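Local coordinates for protein HRI1 (Saccharomyces cerevisiae, PDB 3RBY) that is of unknown function and not essential, but interacts with the protein HRR25 and may interact with SEC72, at residues Gln74-Trp79 with Val96-Lys101; Val84-Pro89 with Asn187-Leu192; Val133-Glu138 with Ile171-Trp176. One frame throughout, in Å; residues are numbered along the deposited sequence.

Overall arrangement
The three contacts show how one two-sheet beta protein is held together at different levels. Contact 1 joins neighbouring strands inside the larger antiparallel sheet. Contact 2 packs the short helix 82-86 against the loop between strands 176-183 and 192-199 of the other sheet, and contact 3 fits the loop after strand 124-132 against the hairpin turn at 173-176, so both tie the two sheets together. Centres of contacts 1 and 2 lie about 22 Å apart, those of 2 and 3 about 29 Å, and contact 3 is across the chain's centre from both others. No active site is known; a triethylene glycol beside Trp100 and a sulfate beside Gly174 probably come from crystallisation.

Contact 1 of 3, residues Gln74-Trp79 with Val96-Lys101; sequences QDFNFW and VNTTWK
With CG of Gln74 (chi1 -60°) and CG of Trp100 (chi1 -62°) each anti to its own carbonyl carbon, the extended glutamine chain is laid across the indole at about a right angle. The setting is an antiparallel pair of neighbouring strands, 71-76 and 96-102, in the larger sheet of the protein. Gln74 with Thr98 and Phe76 with Val96 are hydrogen-bonded pairs, and Asp75 with Asn97 is the non-hydrogen-bonded pair between them. Around Phe76 the backbone bonds are a matched couple: Phe76 N gives to Val96 O at 2.8 Å, and Val96 N gives back to Phe76 O.

The Gln74 pair is richer. Both backbone bonds form, Gln74 N to Thr98 O at 2.9 Å and Thr98 N to Gln74 O at 2.9 Å, and the threonine hydroxyl adds a third, Thr98 OG1 to Gln74 O at 2.8 Å. Trp100 NE1 lies 2.8 Å from Thr98 OG1, so the hydroxyl accepts from the indole and donates to the carbonyl. The two bonds probably hold the threonine rotamer and steady the indole. The same OG1 lies in the plane of the Phe76 ring, at its edge, 3.6 Å from Phe76 CE1.

Farther along, Val96 CG2 meets Phe78 CE1 at 3.9 Å. Other rings of the chain meet these aromatics: Tyr33 meets Phe76 edge-to-face, Trp53 does the same with Phe78, and Trp130 stacks on Trp100. The Gln74 amide plane is turned 37° from the indole. Both nitrogens are donors and do not bond; Gln74 NE2 rests over one face of the indole, offset toward the rim and 3.4 Å from Trp100 NE1, whose own N-H is turned to Thr98 OG1.

Contact 2 of 3, residues Val84-Pro89 with Asn187-Leu192; sequences VYLNVP and NTIEGL
Apolar contacts carry most of the meeting between Tyr85 and Leu86, of the short helix 82-86, and the loop leading into strand 192-199. Leu192 CD2 sits over the centre of the Tyr85 ring, 3.7 Å from its centroid and 13° off the normal, a well-centred CH-pi contact. The tyrosine is swung out to meet it by a chi1 of -170°, which sets CG opposite the backbone N. Leu86 fills the adjoining space: its CD1 meets Leu192 CD1 tip to tip at 4.0 Å and Ile189 CD1 at 3.8 Å, while Leu86 CD2 rests against the backbone at Ile189 N.

The polar atoms that touch across the contact are mostly oxygens against carbon. Thr188 O lies in the plane of the Tyr85 ring, at its edge, 3.4 Å from CE1. Asn187 CA makes a CA-H...O contact with Tyr85 O at 3.3 Å, and Asn87 OD1 touches Asn187 CB. The phenol is bonded instead to Gln183 O, on the strand preceding the loop, and Tyr85 OH passes close to Gly191, where a side chain would clash with it.

Backbone turns shape both partners. Asn87, with positive phi, is the C-prime residue of a Schellman motif ending the helix, and Gly191 N bonds Thr188 O within the loop.

An alanine in place of Tyr85 would probably leave Leu192 CD2 without its aromatic face and Gln183 O without the phenol. The chemistry implies a junction joined by shape and dispersion, with the tyrosine hydroxyl adding a directional bond at its far end.

Contact 3 of 3, residues Val133-Glu138 with Ile171-Trp176; sequences VDPSRE and IVIGRW
A type I turn, Asp134 to Arg137, docks here against the type II' turn of a beta hairpin, Ile173 to Trp176. Pro135 O receives Arg175 N at 2.8 Å in a nearly straight bond (173° at the hydrogen). Gly174 CA also approaches Pro135 O, and a side chain on that glycine would clash with the oxygen. Beside this, Pro135 CB packs on Ile173 CG2 at 3.5 Å.

The Trp176 indole uses its N-H: NE1 reaches Arg137 O at 2.9 Å, nearly in line with the C=O bond, though the oxygen lies 26° out of the ring plane. Arg175 bends at chi3 (139°) to bring NH1 to Ser136 O in a weak bond of 2.9 Å, while its NH2 forms a salt bridge with Asp201. The docking turn is itself braced by an Asx turn, Ser136 N giving to Asp134 OD1 at 2.8 Å.

Arg137 pairs with Asp139 of the second subunit, which brings this loop to the second chain of the assembly. Trp176 packs on Leu5 of strand 4-12, Leu24 of strand 24-27 and Leu198 of strand 192-199, where the two sheets meet.

Contact 1 of 3, residues Gln74-Trp79 with Val96-Lys101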
ATOM      1  N   GLN A  74       2.035  14.769  16.174  1.00 40.47           N
ATOM      2  CA  GLN A  74       3.334  14.309  16.587  1.00 43.86           C
ATOM      3  C   GLN A  74       4.319  15.427  16.338  1.00 43.06           C
ATOM      4  O   GLN A  74       4.470  15.915  15.207  1.00 44.51           O
ATOM      5  CB  GLN A  74       3.715  13.029  15.834  1.00 40.74           C
ATOM      6  CG  GLN A  74       2.745  11.878  16.076  1.00 38.52           C
ATOM      7  CD  GLN A  74       3.342  10.530  15.688  1.00 41.14           C
ATOM      8  OE1 GLN A  74       4.419  10.164  16.156  1.00 38.80           O
ATOM      9  NE2 GLN A  74       2.658   9.800  14.804  1.00 41.13           N
ATOM     10  N   ASP A  75       4.984  15.834  17.409  1.00 42.88           N
ATOM     11  CA  ASP A  75       5.904  16.949  17.351  1.00 40.73           C
ATOM     12  C   ASP A  75       7.300  16.416  17.533  1.00 37.80           C
ATOM     13  O   ASP A  75       7.657  15.899  18.598  1.00 42.84           O
ATOM     14  CB  ASP A  75       5.488  17.969  18.396  1.00 40.02           C
ATOM     15  CG  ASP A  75       4.058  18.413  18.190  1.00 43.96           C
ATOM     16  OD1 ASP A  75       3.265  18.392  19.154  1.00 45.67           O
ATOM     17  OD2 ASP A  75       3.712  18.749  17.031  1.00 44.52           O
ATOM     18  N   PHE A  76       8.070  16.479  16.456  1.00 38.87           N
ATOM     19  CA  PHE A  76       9.376  15.831  16.429  1.00 41.16           C
ATOM     20  C   PHE A  76      10.519  16.786  16.685  1.00 38.92           C
ATOM     21  O   PHE A  76      10.600  17.859  16.084  1.00 43.95           O
ATOM     22  CB  PHE A  76       9.627  15.151  15.076  1.00 40.26           C
ATOM     23  CG  PHE A  76       8.759  13.949  14.829  1.00 39.04           C
ATOM     24  CD1 PHE A  76       7.558  14.076  14.153  1.00 38.25           C
ATOM     25  CD2 PHE A  76       9.152  12.687  15.260  1.00 37.33           C
ATOM     26  CE1 PHE A  76       6.754  12.971  13.921  1.00 41.56           C
ATOM     27  CE2 PHE A  76       8.350  11.573  15.033  1.00 31.55           C
ATOM     28  CZ  PHE A  76       7.153  11.714  14.365  1.00 36.21           C
ATOM     29  N   ASN A  77      11.413  16.367  17.568  1.00 39.17           N
ATOM     30  CA  ASN A  77      12.749  16.948  17.650  1.00 40.93           C
ATOM     31  C   ASN A  77      13.764  15.825  17.508  1.00 41.27           C
ATOM     32  O   ASN A  77      14.165  15.200  18.497  1.00 44.10           O
ATOM     33  CB  ASN A  77      12.944  17.721  18.965  1.00 39.23           C
ATOM     34  CG  ASN A  77      12.156  19.015  18.986  1.00 41.88           C
ATOM     35  OD1 ASN A  77      11.053  19.066  19.531  1.00 41.00           O
ATOM     36  ND2 ASN A  77      12.703  20.061  18.356  1.00 43.41           N
ATOM     37  N   PHE A  78      14.159  15.559  16.269  1.00 39.87           N
ATOM     38  CA  PHE A  78      14.926  14.354  15.957  1.00 41.78           C
ATOM     39  C   PHE A  78      16.234  14.211  16.724  1.00 42.75           C
ATOM     40  O   PHE A  78      16.949  15.186  16.975  1.00 45.59           O
ATOM     41  CB  PHE A  78      15.189  14.289  14.449  1.00 40.84           C
ATOM     42  CG  PHE A  78      13.929  14.328  13.630  1.00 40.18           C
ATOM     43  CD1 PHE A  78      13.647  15.406  12.802  1.00 35.72           C
ATOM     44  CD2 PHE A  78      13.004  13.300  13.727  1.00 37.29           C
ATOM     45  CE1 PHE A  78      12.470  15.439  12.058  1.00 41.93           C
ATOM     46  CE2 PHE A  78      11.827  13.327  12.994  1.00 35.41           C
ATOM     47  CZ  PHE A  78      11.557  14.400  12.159  1.00 37.99           C
ATOM     48  N   TRP A  79      16.542  12.983  17.105  1.00 41.74           N
ATOM     49  CA  TRP A  79      17.853  12.672  17.669  1.00 39.68           C
ATOM     50  C   TRP A  79      18.847  12.510  16.507  1.00 43.78           C
ATOM     51  O   TRP A  79      19.826  13.258  16.385  1.00 41.04           O
ATOM     52  CB  TRP A  79      17.757  11.381  18.489  1.00 35.64           C
ATOM     53  CG  TRP A  79      19.032  10.994  19.164  1.00 36.49           C
ATOM     54  CD1 TRP A  79      20.048  11.825  19.544  1.00 37.85           C
ATOM     55  CD2 TRP A  79      19.444   9.666  19.516  1.00 36.06           C
ATOM     56  NE1 TRP A  79      21.062  11.093  20.123  1.00 40.53           N
ATOM     57  CE2 TRP A  79      20.714   9.768  20.121  1.00 40.05           C
ATOM     58  CE3 TRP A  79      18.853   8.405  19.398  1.00 35.98           C
ATOM     59  CZ2 TRP A  79      21.406   8.654  20.601  1.00 43.76           C
ATOM     60  CZ3 TRP A  79      19.538   7.298  19.876  1.00 40.41           C
ATOM     61  CH2 TRP A  79      20.806   7.431  20.469  1.00 42.19           C
ATOM     62  N   VAL A  96       9.638  19.727  14.233  1.00 45.53           N
ATOM     63  CA  VAL A  96       8.697  19.565  13.127  1.00 44.71           C
ATOM     64  C   VAL A  96       7.337  19.172  13.664  1.00 42.57           C
ATOM     65  O   VAL A  96       7.209  18.187  14.393  1.00 45.19           O
ATOM     66  CB  VAL A  96       9.141  18.495  12.121  1.00 44.91           C
ATOM     67  CG1 VAL A  96       8.126  18.412  10.986  1.00 37.77           C
ATOM     68  CG2 VAL A  96      10.534  18.799  11.590  1.00 44.62           C
ATOM     69  N   ASN A  97       6.318  19.935  13.297  1.00 43.55           N
ATOM     70  CA  ASN A  97       4.966  19.643  13.759  1.00 42.83           C
ATOM     71  C   ASN A  97       4.130  18.900  12.720  1.00 46.96           C
ATOM     72  O   ASN A  97       3.878  19.426  11.622  1.00 48.87           O
ATOM     73  CB  ASN A  97       4.283  20.942  14.185  1.00 44.87           C
ATOM     74  CG  ASN A  97       5.054  21.660  15.275  1.00 42.76           C
ATOM     75  OD1 ASN A  97       5.021  21.254  16.440  1.00 46.47           O
ATOM     76  ND2 ASN A  97       5.775  22.717  14.901  1.00 42.32           N
ATOM     77  N   THR A  98       3.706  17.678  13.058  1.00 42.15           N
ATOM     78  CA  THR A  98       2.974  16.850  12.100  1.00 41.26           C
ATOM     79  C   THR A  98       1.613  16.423  12.621  1.00 42.83           C
ATOM     80  O   THR A  98       1.384  16.334  13.831  1.00 43.41           O
ATOM     81  CB  THR A  98       3.769  15.593  11.672  1.00 43.41           C
ATOM     82  OG1 THR A  98       3.820  14.659  12.763  1.00 44.81           O
ATOM     83  CG2 THR A  98       5.187  15.965  11.234  1.00 38.23           C
ATOM     84  N   THR A  99       0.718  16.148  11.681  1.00 43.12           N
ATOM     85  CA  THR A  99      -0.618  15.671  11.988  1.00 40.37           C
ATOM     86  C   THR A  99      -0.862  14.367  11.244  1.00 44.18           C
ATOM     87  O   THR A  99      -0.541  14.252  10.056  1.00 45.95           O
ATOM     88  CB  THR A  99      -1.679  16.700  11.558  1.00 43.11           C
ATOM     89  OG1 THR A  99      -1.484  17.920  12.286  1.00 53.55           O
ATOM     90  CG2 THR A  99      -3.076  16.178  11.834  1.00 45.20           C
ATOM     91  N   TRP A 100      -1.454  13.399  11.938  1.00 46.32           N
ATOM     92  CA  TRP A 100      -1.698  12.071  11.395  1.00 43.19           C
ATOM     93  C   TRP A 100      -3.186  11.733  11.423  1.00 44.17           C
ATOM     94  O   TRP A 100      -3.836  11.836  12.454  1.00 43.89           O
ATOM     95  CB  TRP A 100      -0.915  11.047  12.209  1.00 43.28           C
ATOM     96  CG  TRP A 100       0.560  11.280  12.128  1.00 44.90           C
ATOM     97  CD1 TRP A 100       1.260  12.322  12.680  1.00 42.90           C
ATOM     98  CD2 TRP A 100       1.527  10.461  11.447  1.00 43.33           C
ATOM     99  NE1 TRP A 100       2.601  12.193  12.389  1.00 44.85           N
ATOM    100  CE2 TRP A 100       2.792  11.066  11.630  1.00 44.03           C
ATOM    101  CE3 TRP A 100       1.447   9.274  10.707  1.00 43.67           C
ATOM    102  CZ2 TRP A 100       3.971  10.523  11.096  1.00 41.18           C
ATOM    103  CZ3 TRP A 100       2.622   8.736  10.176  1.00 42.14           C
ATOM    104  CH2 TRP A 100       3.864   9.363  10.377  1.00 39.79           C
ATOM    105  N   LYS A 101      -3.720  11.322  10.284  1.00 44.68           N
ATOM    106  CA  LYS A 101      -5.147  11.060  10.168  1.00 47.00           C
ATOM    107  C   LYS A 101      -5.384   9.669   9.579  1.00 43.77           C
ATOM    108  O   LYS A 101      -5.012   9.415   8.427  1.00 43.03           O
ATOM    109  CB  LYS A 101      -5.811  12.117   9.271  1.00 46.64           C
ATOM    110  CG  LYS A 101      -5.825  13.560   9.813  1.00 50.52           C
ATOM    111  CD  LYS A 101      -5.767  14.587   8.655  1.00 55.13           C
ATOM    112  CE  LYS A 101      -6.680  15.808   8.864  1.00 59.21           C
ATOM    113  NZ  LYS A 101      -8.113  15.542   8.476  1.00 63.86           N
TER

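Contact 2 of 3, residues Val84-Pro89 with Asn187-Leu192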
ATOM      1  N   VAL A  84      20.911  17.458   9.531  1.00 48.96           N
ATOM      2  CA  VAL A  84      21.746  18.204  10.463  1.00 49.56           C
ATOM      3  C   VAL A  84      23.104  17.533  10.628  1.00 48.39           C
ATOM      4  O   VAL A  84      24.122  18.207  10.765  1.00 53.88           O
ATOM      5  CB  VAL A  84      21.082  18.452  11.855  1.00 47.80           C
ATOM      6  CG1 VAL A  84      19.572  18.286  11.786  1.00 47.33           C
ATOM      7  CG2 VAL A  84      21.696  17.560  12.916  1.00 56.20           C
ATOM      8  N   TYR A  85      23.130  16.210  10.613  1.00 44.26           N
ATOM      9  CA  TYR A  85      24.403  15.513  10.730  1.00 47.96           C
ATOM     10  C   TYR A  85      25.342  15.922   9.610  1.00 48.83           C
ATOM     11  O   TYR A  85      26.503  16.218   9.853  1.00 53.55           O
ATOM     12  CB  TYR A  85      24.209  13.998  10.671  1.00 46.64           C
ATOM     13  CG  TYR A  85      25.457  13.227  11.021  1.00 43.49           C
ATOM     14  CD1 TYR A  85      26.389  12.899  10.049  1.00 44.69           C
ATOM     15  CD2 TYR A  85      25.707  12.831  12.331  1.00 42.31           C
ATOM     16  CE1 TYR A  85      27.539  12.191  10.368  1.00 47.40           C
ATOM     17  CE2 TYR A  85      26.847  12.116  12.664  1.00 44.04           C
ATOM     18  CZ  TYR A  85      27.763  11.802  11.679  1.00 49.15           C
ATOM     19  OH  TYR A  85      28.894  11.090  12.012  1.00 47.22           O
ATOM     20  N   LEU A  86      24.823  15.919   8.383  1.00 51.40           N
ATOM     21  CA  LEU A  86      25.619  16.173   7.191  1.00 52.65           C
ATOM     22  C   LEU A  86      25.594  17.640   6.759  1.00 59.19           C
ATOM     23  O   LEU A  86      26.176  17.992   5.724  1.00 61.71           O
ATOM     24  CB  LEU A  86      25.138  15.297   6.032  1.00 50.44           C
ATOM     25  CG  LEU A  86      25.365  13.793   6.189  1.00 52.51           C
ATOM     26  CD1 LEU A  86      24.748  13.016   5.025  1.00 49.58           C
ATOM     27  CD2 LEU A  86      26.852  13.480   6.327  1.00 48.27           C
ATOM     28  N   ASN A  87      24.923  18.489   7.537  1.00 53.92           N
ATOM     29  CA  ASN A  87      24.879  19.923   7.240  1.00 60.82           C
ATOM     30  C   ASN A  87      24.235  20.245   5.887  1.00 60.14           C
ATOM     31  O   ASN A  87      24.646  21.182   5.206  1.00 62.36           O
ATOM     32  CB  ASN A  87      26.288  20.528   7.281  1.00 62.32           C
ATOM     33  CG  ASN A  87      26.949  20.383   8.638  1.00 66.99           C
ATOM     34  OD1 ASN A  87      27.808  19.514   8.844  1.00 69.10           O
ATOM     35  ND2 ASN A  87      26.557  21.238   9.575  1.00 65.95           N
ATOM     36  N   VAL A  88      23.228  19.465   5.510  1.00 60.16           N
ATOM     37  CA  VAL A  88      22.554  19.636   4.228  1.00 59.04           C
ATOM     38  C   VAL A  88      21.827  20.964   4.153  1.00 59.56           C
ATOM     39  O   VAL A  88      20.826  21.172   4.850  1.00 60.27           O
ATOM     40  CB  VAL A  88      21.529  18.537   3.993  1.00 52.83           C
ATOM     41  CG1 VAL A  88      20.833  18.763   2.660  1.00 49.81           C
ATOM     42  CG2 VAL A  88      22.199  17.169   4.075  1.00 50.08           C
ATOM     43  N   PRO A  89      22.316  21.861   3.287  1.00 58.19           N
ATOM     44  CA  PRO A  89      21.829  23.244   3.196  1.00 63.42           C
ATOM     45  C   PRO A  89      20.394  23.295   2.701  1.00 59.14           C
ATOM     46  O   PRO A  89      19.927  22.343   2.066  1.00 55.02           O
ATOM     47  CB  PRO A  89      22.758  23.876   2.149  1.00 65.02           C
ATOM     48  CG  PRO A  89      23.973  22.955   2.088  1.00 64.28           C
ATOM     49  CD  PRO A  89      23.392  21.588   2.317  1.00 62.44           C
ATOM     50  N   ASN A 187      30.836  15.043  10.724  1.00 60.20           N
ATOM     51  CA  ASN A 187      29.773  15.609   9.903  1.00 59.10           C
ATOM     52  C   ASN A 187      29.828  15.079   8.476  1.00 55.37           C
ATOM     53  O   ASN A 187      29.269  15.677   7.557  1.00 55.00           O
ATOM     54  CB  ASN A 187      29.850  17.137   9.902  1.00 64.74           C
ATOM     55  CG  ASN A 187      31.277  17.649   9.935  1.00 73.27           C
ATOM     56  OD1 ASN A 187      31.526  18.806  10.275  1.00 73.75           O
ATOM     57  ND2 ASN A 187      32.224  16.789   9.580  1.00 66.99           N
ATOM     58  N   THR A 188      30.508  13.950   8.299  1.00 53.78           N
ATOM     59  CA  THR A 188      30.642  13.332   6.988  1.00 55.65           C
ATOM     60  C   THR A 188      29.930  11.979   6.885  1.00 54.93           C
ATOM     61  O   THR A 188      29.722  11.269   7.881  1.00 54.31           O
ATOM     62  CB  THR A 188      32.131  13.136   6.576  1.00 59.71           C
ATOM     63  OG1 THR A 188      32.565  11.812   6.918  1.00 51.64           O
ATOM     64  CG2 THR A 188      33.039  14.183   7.237  1.00 58.73           C
ATOM     65  N   ILE A 189      29.577  11.641   5.651  1.00 53.13           N
ATOM     66  CA  ILE A 189      28.961  10.375   5.284  1.00 51.54           C
ATOM     67  C   ILE A 189      29.751   9.196   5.827  1.00 51.41           C
ATOM     68  O   ILE A 189      29.248   8.066   5.933  1.00 48.77           O
ATOM     69  CB  ILE A 189      28.905  10.287   3.748  1.00 53.81           C
ATOM     70  CG1 ILE A 189      27.479  10.512   3.252  1.00 48.08           C
ATOM     71  CG2 ILE A 189      29.527   8.982   3.220  1.00 58.35           C
ATOM     72  CD1 ILE A 189      27.294  11.836   2.523  1.00 53.60           C
ATOM     73  N   GLU A 190      31.004   9.467   6.160  1.00 52.30           N
ATOM     74  CA  GLU A 190      31.901   8.436   6.652  1.00 54.88           C
ATOM     75  C   GLU A 190      31.510   8.048   8.081  1.00 50.96           C
ATOM     76  O   GLU A 190      31.823   6.954   8.568  1.00 49.95           O
ATOM     77  CB  GLU A 190      33.347   8.950   6.590  1.00 59.78           C
ATOM     78  CG  GLU A 190      34.342   7.908   6.137  1.00 66.19           C
ATOM     79  CD  GLU A 190      33.850   7.170   4.913  1.00 73.23           C
ATOM     80  OE1 GLU A 190      33.734   7.821   3.849  1.00 75.15           O
ATOM     81  OE2 GLU A 190      33.555   5.949   5.019  1.00 73.45           O
ATOM     82  N   GLY A 191      30.803   8.955   8.741  1.00 46.91           N
ATOM     83  CA  GLY A 191      30.379   8.728  10.103  1.00 51.04           C
ATOM     84  C   GLY A 191      29.052   8.005  10.247  1.00 52.03           C
ATOM     85  O   GLY A 191      28.614   7.791  11.377  1.00 48.58           O
ATOM     86  N   LEU A 192      28.411   7.623   9.137  1.00 47.80           N
ATOM     87  CA  LEU A 192      27.097   6.956   9.223  1.00 44.93           C
ATOM     88  C   LEU A 192      27.081   5.443   8.954  1.00 44.13           C
ATOM     89  O   LEU A 192      27.809   4.938   8.096  1.00 46.16           O
ATOM     90  CB  LEU A 192      26.078   7.651   8.328  1.00 41.62           C
ATOM     91  CG  LEU A 192      25.908   9.145   8.600  1.00 45.42           C
ATOM     92  CD1 LEU A 192      25.150   9.833   7.468  1.00 42.54           C
ATOM     93  CD2 LEU A 192      25.235   9.389   9.952  1.00 41.80           C
TER

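Contact 3 of 3, residues Val133-Glu138 with Ile171-Trp176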
ATOM      1  N   VAL A 133       1.763  -2.315   8.151  1.00 33.77           N
ATOM      2  CA  VAL A 133       2.122  -3.605   7.610  1.00 32.66           C
ATOM      3  C   VAL A 133       2.314  -4.576   8.800  1.00 33.51           C
ATOM      4  O   VAL A 133       2.479  -4.132   9.947  1.00 38.99           O
ATOM      5  CB  VAL A 133       3.362  -3.391   6.687  1.00 35.02           C
ATOM      6  CG1 VAL A 133       4.621  -4.030   7.224  1.00 36.98           C
ATOM      7  CG2 VAL A 133       3.059  -3.811   5.252  1.00 36.43           C
ATOM      8  N   ASP A 134       2.252  -5.880   8.554  1.00 32.35           N
ATOM      9  CA  ASP A 134       2.286  -6.858   9.648  1.00 34.13           C
ATOM     10  C   ASP A 134       3.716  -7.322   9.875  1.00 36.07           C
ATOM     11  O   ASP A 134       4.266  -8.084   9.066  1.00 37.34           O
ATOM     12  CB  ASP A 134       1.381  -8.054   9.343  1.00 38.16           C
ATOM     13  CG  ASP A 134       1.443  -9.139  10.426  1.00 41.26           C
ATOM     14  OD1 ASP A 134       2.390  -9.127  11.242  1.00 43.15           O
ATOM     15  OD2 ASP A 134       0.546 -10.014  10.454  1.00 41.77           O
ATOM     16  N   PRO A 135       4.326  -6.859  10.978  1.00 34.80           N
ATOM     17  CA  PRO A 135       5.761  -7.056  11.235  1.00 37.89           C
ATOM     18  C   PRO A 135       6.124  -8.499  11.502  1.00 35.96           C
ATOM     19  O   PRO A 135       7.304  -8.844  11.472  1.00 37.69           O
ATOM     20  CB  PRO A 135       6.027  -6.200  12.488  1.00 36.51           C
ATOM     21  CG  PRO A 135       4.694  -5.989  13.113  1.00 36.81           C
ATOM     22  CD  PRO A 135       3.706  -5.964  11.973  1.00 38.72           C
ATOM     23  N   SER A 136       5.127  -9.329  11.767  1.00 36.48           N
ATOM     24  CA  SER A 136       5.397 -10.732  12.041  1.00 41.35           C
ATOM     25  C   SER A 136       5.519 -11.573  10.765  1.00 42.33           C
ATOM     26  O   SER A 136       5.753 -12.774  10.858  1.00 42.50           O
ATOM     27  CB  SER A 136       4.355 -11.318  12.987  1.00 40.44           C
ATOM     28  OG  SER A 136       3.050 -11.217  12.447  1.00 48.64           O
ATOM     29  N   ARG A 137       5.387 -10.940   9.590  1.00 38.07           N
ATOM     30  CA  ARG A 137       5.573 -11.623   8.296  1.00 38.71           C
ATOM     31  C   ARG A 137       6.893 -11.245   7.645  1.00 42.97           C
ATOM     32  O   ARG A 137       7.373 -10.117   7.821  1.00 39.31           O
ATOM     33  CB  ARG A 137       4.456 -11.242   7.328  1.00 42.15           C
ATOM     34  CG  ARG A 137       3.109 -11.204   7.997  1.00 47.98           C
ATOM     35  CD  ARG A 137       2.743 -12.587   8.461  1.00 47.99           C
ATOM     36  NE  ARG A 137       1.895 -13.247   7.479  1.00 57.53           N
ATOM     37  CZ  ARG A 137       0.601 -13.509   7.675  1.00 64.78           C
ATOM     38  NH1 ARG A 137      -0.101 -14.096   6.714  1.00 64.17           N
ATOM     39  NH2 ARG A 137       0.011 -13.194   8.834  1.00 59.58           N
ATOM     40  N   GLU A 138       7.469 -12.165   6.869  1.00 42.34           N
ATOM     41  CA  GLU A 138       8.680 -11.837   6.103  1.00 44.97           C
ATOM     42  C   GLU A 138       8.382 -11.069   4.803  1.00 44.13           C
ATOM     43  O   GLU A 138       9.267 -10.426   4.235  1.00 46.76           O
ATOM     44  CB  GLU A 138       9.535 -13.075   5.836  1.00 48.90           C
ATOM     45  CG  GLU A 138       9.124 -13.915   4.630  1.00 56.68           C
ATOM     46  CD  GLU A 138      10.020 -15.140   4.456  1.00 62.04           C
ATOM     47  OE1 GLU A 138       9.968 -15.771   3.380  1.00 69.75           O
ATOM     48  OE2 GLU A 138      10.771 -15.476   5.403  1.00 60.98           O
ATOM     49  N   ILE A 171      15.978  -0.923  16.405  1.00 40.74           N
ATOM     50  CA  ILE A 171      14.581  -1.181  16.764  1.00 34.34           C
ATOM     51  C   ILE A 171      14.097  -2.451  16.081  1.00 37.52           C
ATOM     52  O   ILE A 171      14.084  -2.539  14.839  1.00 33.60           O
ATOM     53  CB  ILE A 171      13.664   0.017  16.404  1.00 36.14           C
ATOM     54  CG1 ILE A 171      14.043   1.233  17.250  1.00 34.30           C
ATOM     55  CG2 ILE A 171      12.192  -0.354  16.612  1.00 34.51           C
ATOM     56  CD1 ILE A 171      13.312   2.494  16.881  1.00 34.87           C
ATOM     57  N   VAL A 172      13.724  -3.435  16.905  1.00 35.39           N
ATOM     58  CA  VAL A 172      13.299  -4.748  16.436  1.00 35.15           C
ATOM     59  C   VAL A 172      11.773  -4.896  16.573  1.00 40.03           C
ATOM     60  O   VAL A 172      11.238  -4.971  17.691  1.00 36.54           O
ATOM     61  CB  VAL A 172      14.016  -5.888  17.235  1.00 36.19           C
ATOM     62  CG1 VAL A 172      13.624  -7.272  16.714  1.00 32.00           C
ATOM     63  CG2 VAL A 172      15.525  -5.735  17.169  1.00 34.32           C
ATOM     64  N   ILE A 173      11.074  -4.950  15.441  1.00 35.54           N
ATOM     65  CA  ILE A 173       9.638  -5.214  15.462  1.00 35.88           C
ATOM     66  C   ILE A 173       9.285  -6.472  14.666  1.00 39.24           C
ATOM     67  O   ILE A 173       9.403  -6.515  13.417  1.00 34.57           O
ATOM     68  CB  ILE A 173       8.834  -4.027  14.931  1.00 37.38           C
ATOM     69  CG1 ILE A 173       9.267  -2.744  15.656  1.00 38.27           C
ATOM     70  CG2 ILE A 173       7.329  -4.291  15.101  1.00 37.56           C
ATOM     71  CD1 ILE A 173       8.531  -1.507  15.182  1.00 39.75           C
ATOM     72  N   GLY A 174       8.833  -7.492  15.387  1.00 37.95           N
ATOM     73  CA  GLY A 174       8.609  -8.786  14.774  1.00 37.30           C
ATOM     74  C   GLY A 174       9.853  -9.239  14.032  1.00 40.58           C
ATOM     75  O   GLY A 174      10.939  -9.356  14.640  1.00 40.24           O
ATOM     76  N   ARG A 175       9.710  -9.468  12.723  1.00 37.80           N
ATOM     77  CA  ARG A 175      10.824  -9.942  11.912  1.00 38.71           C
ATOM     78  C   ARG A 175      11.700  -8.822  11.362  1.00 36.90           C
ATOM     79  O   ARG A 175      12.777  -9.081  10.815  1.00 38.24           O
ATOM     80  CB  ARG A 175      10.312 -10.803  10.763  1.00 39.97           C
ATOM     81  CG  ARG A 175       9.683 -12.129  11.199  1.00 41.12           C
ATOM     82  CD  ARG A 175       9.207 -12.867   9.960  1.00 53.08           C
ATOM     83  NE  ARG A 175       9.486 -14.299  10.007  1.00 49.99           N
ATOM     84  CZ  ARG A 175       8.827 -15.138  10.791  1.00 53.36           C
ATOM     85  NH1 ARG A 175       7.875 -14.677  11.597  1.00 57.90           N
ATOM     86  NH2 ARG A 175       9.129 -16.428  10.780  1.00 63.65           N
ATOM     87  N   TRP A 176      11.256  -7.579  11.525  1.00 37.02           N
ATOM     88  CA  TRP A 176      11.914  -6.445  10.858  1.00 37.45           C
ATOM     89  C   TRP A 176      12.775  -5.579  11.785  1.00 36.20           C
ATOM     90  O   TRP A 176      12.276  -4.975  12.743  1.00 36.08           O
ATOM     91  CB  TRP A 176      10.883  -5.558  10.164  1.00 31.61           C
ATOM     92  CG  TRP A 176      10.119  -6.240   9.073  1.00 36.44           C
ATOM     93  CD1 TRP A 176       9.048  -7.072   9.222  1.00 35.48           C
ATOM     94  CD2 TRP A 176      10.347  -6.125   7.649  1.00 34.83           C
ATOM     95  NE1 TRP A 176       8.604  -7.497   7.987  1.00 38.32           N
ATOM     96  CE2 TRP A 176       9.380  -6.932   7.005  1.00 38.70           C
ATOM     97  CE3 TRP A 176      11.280  -5.436   6.866  1.00 31.62           C
ATOM     98  CZ2 TRP A 176       9.314  -7.062   5.598  1.00 40.90           C
ATOM     99  CZ3 TRP A 176      11.215  -5.559   5.464  1.00 39.08           C
ATOM    100  CH2 TRP A 176      10.240  -6.364   4.849  1.00 36.85           C
TER